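Local coordinates for protein endo-beta-1,2-glucanase (Talaromyces funiculosus, PDB 6IMV) that hydrolyses internal linkages of beta-1,2-glucan, as an endo-acting glycoside hydrolase that can hold sophorose, the beta-1,2-linked glucose disaccharide, in its pocket, at residues A[172-177]-A[453-458]; A[92-97]-A[178-183]; A[87-92]-A[442-447]. All coordinates share one frame; numbering follows the deposited sequence.

Contact 1: residues A[172-177]-A[453-458]; sequences AVYAFI and QKMKAE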
loop_
_atom_site.group_PDB
_atom_site.type_symbol
_atom_site.label_atom_id
_atom_site.label_comp_id
_atom_site.label_asym_id
_atom_site.label_seq_id
_atom_site.Cartn_x
_atom_site.Cartn_y
_atom_site.Cartn_z
ATOM N N ALA A 172 -8.700 0.197 6.150
ATOM C CA ALA A 172 -9.228 -0.493 4.968
ATOM C C ALA A 172 -10.553 -1.189 5.327
ATOM O O ALA A 172 -11.529 -1.115 4.582
ATOM C CB ALA A 172 -8.214 -1.460 4.411
ATOM N N VAL A 173 -10.578 -1.846 6.489
ATOM C CA VAL A 173 -11.774 -2.534 6.989
ATOM C C VAL A 173 -12.876 -1.506 7.279
ATOM O O VAL A 173 -14.041 -1.754 6.997
ATOM C CB VAL A 173 -11.452 -3.419 8.208
ATOM C CG1 VAL A 173 -12.713 -3.882 8.933
ATOM C CG2 VAL A 173 -10.605 -4.619 7.808
ATOM N N TYR A 174 -12.486 -0.363 7.847
ATOM C CA TYR A 174 -13.377 0.774 8.121
ATOM C C TYR A 174 -14.091 1.181 6.821
ATOM O O TYR A 174 -15.329 1.300 6.792
ATOM C CB TYR A 174 -12.540 1.896 8.742
ATOM C CG TYR A 174 -13.268 3.057 9.370
ATOM C CD1 TYR A 174 -13.571 3.061 10.724
ATOM C CD2 TYR A 174 -13.551 4.203 8.643
ATOM C CE1 TYR A 174 -14.175 4.152 11.329
ATOM C CE2 TYR A 174 -14.156 5.304 9.233
ATOM C CZ TYR A 174 -14.477 5.277 10.579
ATOM O OH TYR A 174 -15.069 6.362 11.163
ATOM N N ALA A 175 -13.316 1.337 5.740
ATOM C CA ALA A 175 -13.851 1.640 4.391
ATOM C C ALA A 175 -14.808 0.543 3.909
ATOM O O ALA A 175 -15.900 0.840 3.403
ATOM C CB ALA A 175 -12.727 1.817 3.407
ATOM N N PHE A 176 -14.370 -0.715 4.024
ATOM C CA PHE A 176 -15.127 -1.846 3.510
ATOM C C PHE A 176 -16.506 -1.895 4.172
ATOM O O PHE A 176 -17.510 -2.153 3.504
ATOM C CB PHE A 176 -14.398 -3.172 3.734
ATOM C CG PHE A 176 -15.225 -4.360 3.331
ATOM C CD1 PHE A 176 -15.265 -4.776 2.010
ATOM C CD2 PHE A 176 -16.004 -5.031 4.263
ATOM C CE1 PHE A 176 -16.053 -5.854 1.634
ATOM C CE2 PHE A 176 -16.790 -6.107 3.885
ATOM C CZ PHE A 176 -16.806 -6.524 2.574
ATOM N N ILE A 177 -16.524 -1.689 5.490
ATOM C CA ILE A 177 -17.755 -1.699 6.275
ATOM C C ILE A 177 -18.715 -0.656 5.703
ATOM O O ILE A 177 -19.887 -0.968 5.477
ATOM C CB ILE A 177 -17.468 -1.463 7.768
ATOM C CG1 ILE A 177 -16.852 -2.706 8.411
ATOM C CG2 ILE A 177 -18.710 -0.995 8.517
ATOM C CD1 ILE A 177 -16.096 -2.408 9.684
ATOM N N GLN A 453 -16.766 9.411 4.726
ATOM C CA GLN A 453 -18.213 9.298 4.959
ATOM C C GLN A 453 -18.482 8.782 6.381
ATOM O O GLN A 453 -19.284 9.347 7.126
ATOM C CB GLN A 453 -18.822 8.375 3.910
ATOM C CG GLN A 453 -20.333 8.252 4.004
ATOM C CD GLN A 453 -20.821 7.120 3.137
ATOM O OE1 GLN A 453 -20.097 6.620 2.273
ATOM N NE2 GLN A 453 -22.058 6.706 3.366
ATOM N N LYS A 454 -17.774 7.715 6.758
ATOM C CA LYS A 454 -17.969 7.041 8.039
ATOM C C LYS A 454 -17.418 7.924 9.169
ATOM O O LYS A 454 -18.020 8.021 10.235
ATOM C CB LYS A 454 -17.328 5.651 7.972
ATOM C CG LYS A 454 -17.624 4.717 9.139
ATOM C CD LYS A 454 -17.163 3.295 8.863
ATOM C CE LYS A 454 -17.132 2.421 10.101
ATOM N NZ LYS A 454 -18.476 2.273 10.709
ATOM N N MET A 455 -16.285 8.591 8.923
ATOM C CA MET A 455 -15.703 9.520 9.902
ATOM C C MET A 455 -16.700 10.648 10.212
ATOM O O MET A 455 -16.866 11.038 11.373
ATOM C CB MET A 455 -14.392 10.124 9.391
ATOM C CG MET A 455 -13.234 9.136 9.366
ATOM S SD MET A 455 -11.696 9.941 8.836
ATOM C CE MET A 455 -11.134 10.610 10.398
ATOM N N LYS A 456 -17.361 11.169 9.174
ATOM C CA LYS A 456 -18.355 12.235 9.338
ATOM C C LYS A 456 -19.541 11.707 10.154
ATOM O O LYS A 456 -20.000 12.368 11.081
ATOM C CB LYS A 456 -18.800 12.778 7.980
ATOM C CG LYS A 456 -17.792 13.720 7.337
ATOM C CD LYS A 456 -18.097 14.047 5.889
ATOM C CE LYS A 456 -17.085 15.001 5.298
ATOM N NZ LYS A 456 -17.298 15.185 3.847
ATOM N N ALA A 457 -20.003 10.498 9.828
ATOM C CA ALA A 457 -21.119 9.875 10.536
ATOM C C ALA A 457 -20.758 9.621 12.011
ATOM O O ALA A 457 -21.632 9.673 12.862
ATOM C CB ALA A 457 -21.545 8.617 9.827
ATOM N N GLU A 458 -19.472 9.389 12.319
ATOM C CA GLU A 458 -19.031 9.090 13.692
ATOM C C GLU A 458 -18.431 10.340 14.346
ATOM O O GLU A 458 -17.867 10.257 15.425
ATOM C CB GLU A 458 -18.061 7.905 13.685
ATOM C CG GLU A 458 -18.770 6.611 13.316
ATOM C CD GLU A 458 -17.925 5.373 13.043
ATOM O OE1 GLU A 458 -16.688 5.414 13.272
ATOM O OE2 GLU A 458 -18.517 4.376 12.591
#
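Y174 carries most of this contact, its ring lying flat against the aliphatic chain of K454. CG stands anti to the backbone N (chi1 -168°), which sends the ring out from helix 163-182 to helix 448-457. K454 CD sits over the middle of one ring face, 3.6 Å from the centroid, in a CH-pi contact. The phenol OH goes further and donates to E458 OE1 at 2.8 Å, entering from above the carboxylate plane; ring and carboxylate are almost perpendicular. M455 adds an apolar touch, its CG 3.9 Å from Y174 CE2. One turn on, I177 offers its CG2 methyl to the end of K454, 3.9 Å from NZ.

A lysine suits this buried place because its methylenes serve the ring while NZ reaches polar partners. The chain bends at its last torsion, and NZ forms a salt bridge to E458 OE2 (2.8 Å, on the syn side) and a hydrogen bond to Q196. E458, just past the helical turn, thus has one oxygen held by the phenol and the other by the ammonium. A phenylalanine at Y174 would probably keep the CH-pi contact with K454 but leave E458 OE1 without its phenol donor and the carboxylate freer to turn. The helix axes, 10.3 Å apart, cross at 83°, a near-perpendicular helix packing bridged by long side chains, consistent with the (alpha/alpha)6 barrel of such glycoside hydrolases.

Contact 2: residues A[92-97]-A[178-183]; sequences HAIAGS and QAAENT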
loop_
_atom_site.group_PDB
_atom_site.type_symbol
_atom_site.label_atom_id
_atom_site.label_comp_id
_atom_site.label_asym_id
_atom_site.label_seq_id
_atom_site.Cartn_x
_atom_site.Cartn_y
_atom_site.Cartn_z
ATOM N N HIS A 92 -14.243 -1.288 -2.937
ATOM C CA HIS A 92 -14.714 -0.735 -4.209
ATOM C C HIS A 92 -15.612 -1.747 -4.934
ATOM O O HIS A 92 -16.651 -1.372 -5.487
ATOM C CB HIS A 92 -13.533 -0.286 -5.078
ATOM C CG HIS A 92 -12.825 0.914 -4.541
ATOM N ND1 HIS A 92 -13.413 2.167 -4.515
ATOM C CD2 HIS A 92 -11.594 1.061 -4.005
ATOM C CE1 HIS A 92 -12.566 3.033 -3.994
ATOM N NE2 HIS A 92 -11.444 2.379 -3.669
ATOM N N ALA A 93 -15.191 -3.018 -4.942
ATOM C CA ALA A 93 -15.898 -4.081 -5.644
ATOM C C ALA A 93 -17.320 -4.233 -5.084
ATOM O O ALA A 93 -18.290 -4.282 -5.855
ATOM C CB ALA A 93 -15.138 -5.378 -5.554
ATOM N N ILE A 94 -17.447 -4.295 -3.754
ATOM C CA ILE A 94 -18.759 -4.536 -3.138
ATOM C C ILE A 94 -19.674 -3.313 -3.328
ATOM O O ILE A 94 -20.872 -3.466 -3.291
ATOM C CB ILE A 94 -18.659 -4.940 -1.650
ATOM C CG1 ILE A 94 -19.907 -5.728 -1.233
ATOM C CG2 ILE A 94 -18.417 -3.737 -0.755
ATOM C CD1 ILE A 94 -19.751 -6.507 0.040
ATOM N N ALA A 95 -19.093 -2.120 -3.500
ATOM C CA ALA A 95 -19.851 -0.886 -3.707
ATOM C C ALA A 95 -20.354 -0.782 -5.153
ATOM O O ALA A 95 -21.127 0.101 -5.462
ATOM C CB ALA A 95 -19.015 0.311 -3.353
ATOM N N GLY A 96 -19.917 -1.691 -6.029
ATOM C CA GLY A 96 -20.389 -1.761 -7.411
ATOM C C GLY A 96 -19.538 -0.953 -8.377
ATOM O O GLY A 96 -19.981 -0.689 -9.491
ATOM N N SER A 97 -18.315 -0.580 -7.968
ATOM C CA SER A 97 -17.362 0.131 -8.835
ATOM C C SER A 97 -17.122 -0.675 -10.116
ATOM O O SER A 97 -16.808 -1.879 -10.063
ATOM C CB SER A 97 -16.054 0.407 -8.125
ATOM O OG SER A 97 -14.990 0.578 -9.055
ATOM N N GLN A 178 -18.208 0.565 5.479
ATOM C CA GLN A 178 -19.004 1.640 4.930
ATOM C C GLN A 178 -19.526 1.249 3.534
ATOM O O GLN A 178 -20.707 1.457 3.238
ATOM C CB GLN A 178 -18.220 2.948 4.871
ATOM C CG GLN A 178 -19.072 4.140 4.478
ATOM C CD GLN A 178 -20.205 4.364 5.453
ATOM O OE1 GLN A 178 -20.002 4.524 6.651
ATOM N NE2 GLN A 178 -21.424 4.354 4.945
ATOM N N ALA A 179 -18.648 0.706 2.686
ATOM C CA ALA A 179 -19.018 0.333 1.320
ATOM C C ALA A 179 -20.156 -0.698 1.342
ATOM O O ALA A 179 -21.119 -0.578 0.601
ATOM C CB ALA A 179 -17.818 -0.211 0.581
ATOM N N ALA A 180 -20.016 -1.715 2.200
ATOM C CA ALA A 180 -20.985 -2.802 2.305
ATOM C C ALA A 180 -22.345 -2.260 2.769
ATOM O O ALA A 180 -23.381 -2.629 2.212
ATOM C CB ALA A 180 -20.472 -3.859 3.239
ATOM N N GLU A 181 -22.328 -1.365 3.763
ATOM C CA GLU A 181 -23.561 -0.794 4.316
ATOM C C GLU A 181 -24.216 0.145 3.291
ATOM O O GLU A 181 -25.440 0.167 3.195
ATOM C CB GLU A 181 -23.282 -0.151 5.675
ATOM C CG GLU A 181 -23.009 -1.194 6.747
ATOM C CD GLU A 181 -22.486 -0.688 8.081
ATOM O OE1 GLU A 181 -22.331 0.539 8.236
ATOM O OE2 GLU A 181 -22.228 -1.534 8.964
ATOM N N ASN A 182 -23.410 0.823 2.466
ATOM C CA ASN A 182 -23.913 1.721 1.428
ATOM C C ASN A 182 -24.749 0.981 0.372
ATOM O O ASN A 182 -25.489 1.639 -0.345
ATOM C CB ASN A 182 -22.787 2.478 0.719
ATOM C CG ASN A 182 -22.275 3.662 1.507
ATOM O OD1 ASN A 182 -22.853 4.023 2.530
ATOM N ND2 ASN A 182 -21.192 4.267 1.039
ATOM N N THR A 183 -24.619 -0.349 0.251
ATOM C CA THR A 183 -25.349 -1.120 -0.767
ATOM C C THR A 183 -26.823 -1.333 -0.387
ATOM O O THR A 183 -27.621 -1.676 -1.254
ATOM C CB THR A 183 -24.751 -2.515 -1.007
ATOM O OG1 THR A 183 -24.866 -3.271 0.198
ATOM C CG2 THR A 183 -23.311 -2.493 -1.470
#
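I94 and T183 meet at a flat peptide group, not at a ring: methyl CG2 of T183 comes 3.2 Å from I94 O, a close approach without a hydrogen bond. The flat side-chain groups, the amides of Q178 and N182, pair one turn apart on helix 163-182. Q178 NE2 donates to N182 OD1 at 2.8 Å, with the acceptor in the plane of the Q178 amide but the donor well above the N182 carbonyl plane, 43° out of it.

Otherwise the side chains meet through apolar groups alone. I94 CG2 rests 3.8 Å from A179 CB, and I94 CD1 lies 4.2 Å from A180 CB, so one branched residue covers two small ones. A95 CB adds a methyl-to-methyl touch on A179. Alanine fits here because its short side chain lets the backbones draw near, the CA atoms of A95 and A179 being 5.2 Å apart. Past A95, G96 takes a positive phi in a Schellman motif, where a side chain would jam against the preceding carbonyl.

With chi1 at 63°, T183 turns its methyl to I94 and its hydroxyl back to its own helix, where OG1 donates to A180 O at 2.6 Å. A180 O also accepts from T183 N, while T183 OG1 bonds N185 N, as in an ST turn. The chemistry is thus divided: methyls join the segments without a hydrogen bond, while N182 reaches Q453 on helix 448-457.

Contact 3: residues A[87-92]-A[442-447]; sequences VMLYAH and AILGGV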
loop_
_atom_site.group_PDB
_atom_site.type_symbol
_atom_site.label_atom_id
_atom_site.label_comp_id
_atom_site.label_asym_id
_atom_site.label_seq_id
_atom_site.Cartn_x
_atom_site.Cartn_y
_atom_site.Cartn_z
ATOM N N VAL A 87 -8.414 -5.711 0.906
ATOM C CA VAL A 87 -9.657 -5.236 1.509
ATOM C C VAL A 87 -10.111 -3.944 0.816
ATOM O O VAL A 87 -11.303 -3.795 0.517
ATOM C CB VAL A 87 -9.521 -5.093 3.038
ATOM C CG1 VAL A 87 -10.654 -4.278 3.650
ATOM C CG2 VAL A 87 -9.437 -6.462 3.700
ATOM N N MET A 88 -9.173 -3.032 0.541
ATOM C CA MET A 88 -9.495 -1.774 -0.144
ATOM C C MET A 88 -10.111 -2.074 -1.519
ATOM O O MET A 88 -11.102 -1.451 -1.909
ATOM C CB MET A 88 -8.251 -0.889 -0.308
ATOM C CG MET A 88 -7.894 -0.126 0.942
ATOM S SD MET A 88 -6.548 1.066 0.689
ATOM C CE MET A 88 -5.131 -0.012 0.814
ATOM N N LEU A 89 -9.523 -3.027 -2.252
ATOM C CA LEU A 89 -10.044 -3.444 -3.561
ATOM C C LEU A 89 -11.484 -3.949 -3.385
ATOM O O LEU A 89 -12.369 -3.586 -4.163
ATOM C CB LEU A 89 -9.128 -4.526 -4.134
ATOM C CG LEU A 89 -9.411 -5.059 -5.537
ATOM C CD1 LEU A 89 -10.446 -6.164 -5.521
ATOM C CD2 LEU A 89 -9.807 -3.978 -6.521
ATOM N N TYR A 90 -11.697 -4.788 -2.362
ATOM C CA TYR A 90 -13.003 -5.386 -2.098
ATOM C C TYR A 90 -14.034 -4.328 -1.683
ATOM O O TYR A 90 -15.222 -4.511 -1.951
ATOM C CB TYR A 90 -12.906 -6.497 -1.050
ATOM C CG TYR A 90 -12.146 -7.728 -1.472
ATOM C CD1 TYR A 90 -11.937 -8.054 -2.801
ATOM C CD2 TYR A 90 -11.635 -8.582 -0.512
ATOM C CE1 TYR A 90 -11.223 -9.187 -3.158
ATOM C CE2 TYR A 90 -10.927 -9.722 -0.852
ATOM C CZ TYR A 90 -10.726 -10.034 -2.181
ATOM O OH TYR A 90 -10.020 -11.150 -2.498
ATOM N N ALA A 91 -13.593 -3.245 -1.034
ATOM C CA ALA A 91 -14.486 -2.155 -0.656
ATOM C C ALA A 91 -15.084 -1.529 -1.922
ATOM O O ALA A 91 -16.300 -1.328 -1.997
ATOM C CB ALA A 91 -13.765 -1.144 0.201
ATOM N N HIS A 92 -14.243 -1.288 -2.937
ATOM C CA HIS A 92 -14.714 -0.735 -4.209
ATOM C C HIS A 92 -15.612 -1.747 -4.934
ATOM O O HIS A 92 -16.651 -1.372 -5.487
ATOM C CB HIS A 92 -13.533 -0.286 -5.078
ATOM C CG HIS A 92 -12.825 0.914 -4.541
ATOM N ND1 HIS A 92 -13.413 2.167 -4.515
ATOM C CD2 HIS A 92 -11.594 1.061 -4.005
ATOM C CE1 HIS A 92 -12.566 3.033 -3.994
ATOM N NE2 HIS A 92 -11.444 2.379 -3.669
ATOM N N ALA A 442 -4.740 3.039 -6.190
ATOM C CA ALA A 442 -4.600 4.448 -6.580
ATOM C C ALA A 442 -5.501 4.776 -7.791
ATOM O O ALA A 442 -6.130 5.824 -7.830
ATOM C CB ALA A 442 -3.153 4.770 -6.839
ATOM N N ILE A 443 -5.554 3.876 -8.776
ATOM C CA ILE A 443 -6.423 4.035 -9.955
ATOM C C ILE A 443 -7.891 4.161 -9.510
ATOM O O ILE A 443 -8.630 4.926 -10.097
ATOM C CB ILE A 443 -6.215 2.875 -10.950
ATOM C CG1 ILE A 443 -4.892 3.017 -11.707
ATOM C CG2 ILE A 443 -7.404 2.724 -11.893
ATOM C CD1 ILE A 443 -4.443 1.760 -12.427
ATOM N N LEU A 444 -8.287 3.436 -8.455
ATOM C CA LEU A 444 -9.679 3.439 -7.933
ATOM C C LEU A 444 -9.939 4.641 -7.010
ATOM O O LEU A 444 -11.048 4.794 -6.504
ATOM C CB LEU A 444 -9.928 2.126 -7.182
ATOM C CG LEU A 444 -9.899 0.872 -8.050
ATOM C CD1 LEU A 444 -10.007 -0.373 -7.191
ATOM C CD2 LEU A 444 -11.018 0.906 -9.085
ATOM N N GLY A 445 -8.915 5.469 -6.781
ATOM C CA GLY A 445 -9.032 6.726 -6.063
ATOM C C GLY A 445 -8.829 6.575 -4.560
ATOM O O GLY A 445 -9.225 7.454 -3.803
ATOM N N GLY A 446 -8.214 5.470 -4.114
ATOM C CA GLY A 446 -8.099 5.174 -2.688
ATOM C C GLY A 446 -9.460 4.883 -2.079
ATOM O O GLY A 446 -10.463 4.779 -2.819
ATOM N N VAL A 447 -9.502 4.751 -0.747
ATOM C CA VAL A 447 -10.767 4.531 -0.018
ATOM C C VAL A 447 -11.069 5.727 0.896
ATOM O O VAL A 447 -11.971 5.648 1.739
ATOM C CB VAL A 447 -10.763 3.212 0.778
ATOM C CG1 VAL A 447 -10.667 2.000 -0.140
ATOM C CG2 VAL A 447 -9.676 3.176 1.844
#
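H92 NE2 and the carbonyl oxygen of G446 make the polar bond of this contact, 2.7 Å long but weak, since the N-H to acceptor angle is only 123°. The oxygen lies at the ring edge near its plane, displaced toward CE1, and so sits beside the N-H direction and not on it.

The ring is also held over one face, where L444 CB lies 3.9 Å from the centroid, shifted toward the rim, in a CH-pi contact. The two side chains slide past each other in opposite directions, which lets L444 run on along the imidazole until CD1 meets L89 CD2 at 3.7 Å. L89 starts out from the far side of its helix, but CG stands anti to its backbone N (chi1 -176°), and the branch beyond it comes round to the leucine.

V447 fills the next place. Its CG1 comes 3.6 Å from H92 NE2, obliquely to the ring, and 3.7 Å from M88 CG, while A91 CB closes in more loosely. The valine's other methyl, CG2, touches M88 SD at 3.9 Å; the two side chains cross at about a right angle, and the flexible methionine can mould itself to the branched residue.

Glycines shape the turn that presents these groups. G445, at positive phi, ends helix 433-443 in a Schellman motif, with G445 N bonded to A442 O at 3.0 Å, and G446 also takes a positive phi. V447 then stands at the N-cap position of helix 448-457. The chemistry implies that apolar packing does most of the joining, while the leucine over its face, with the weak bond at its edge, probably helps fix how the imidazole is turned.

In the fold
Contacts 1 and 2 share helix 163-182, contacts 2 and 3 share helix 80-94, and contacts 1 and 3 use consecutive helices, 433-443 and 448-457, so the three tie neighbouring helices into one cluster. All are mostly buried, but contact 3 lies deepest, its centre about 11 Å from the centre of the chain, against about 18 and 20 Å for contacts 1 and 2. Contact 2, at helix ends with A95 exposed, relies on small methyl groups; contact 1 sets a buried lysine, paired with a partly exposed glutamate, against an aromatic ring; contact 3 couples apolar residues to an imidazole and a glycine turn. Q453 OE1 and N182 ND2 link contacts 1 and 2 by a hydrogen bond.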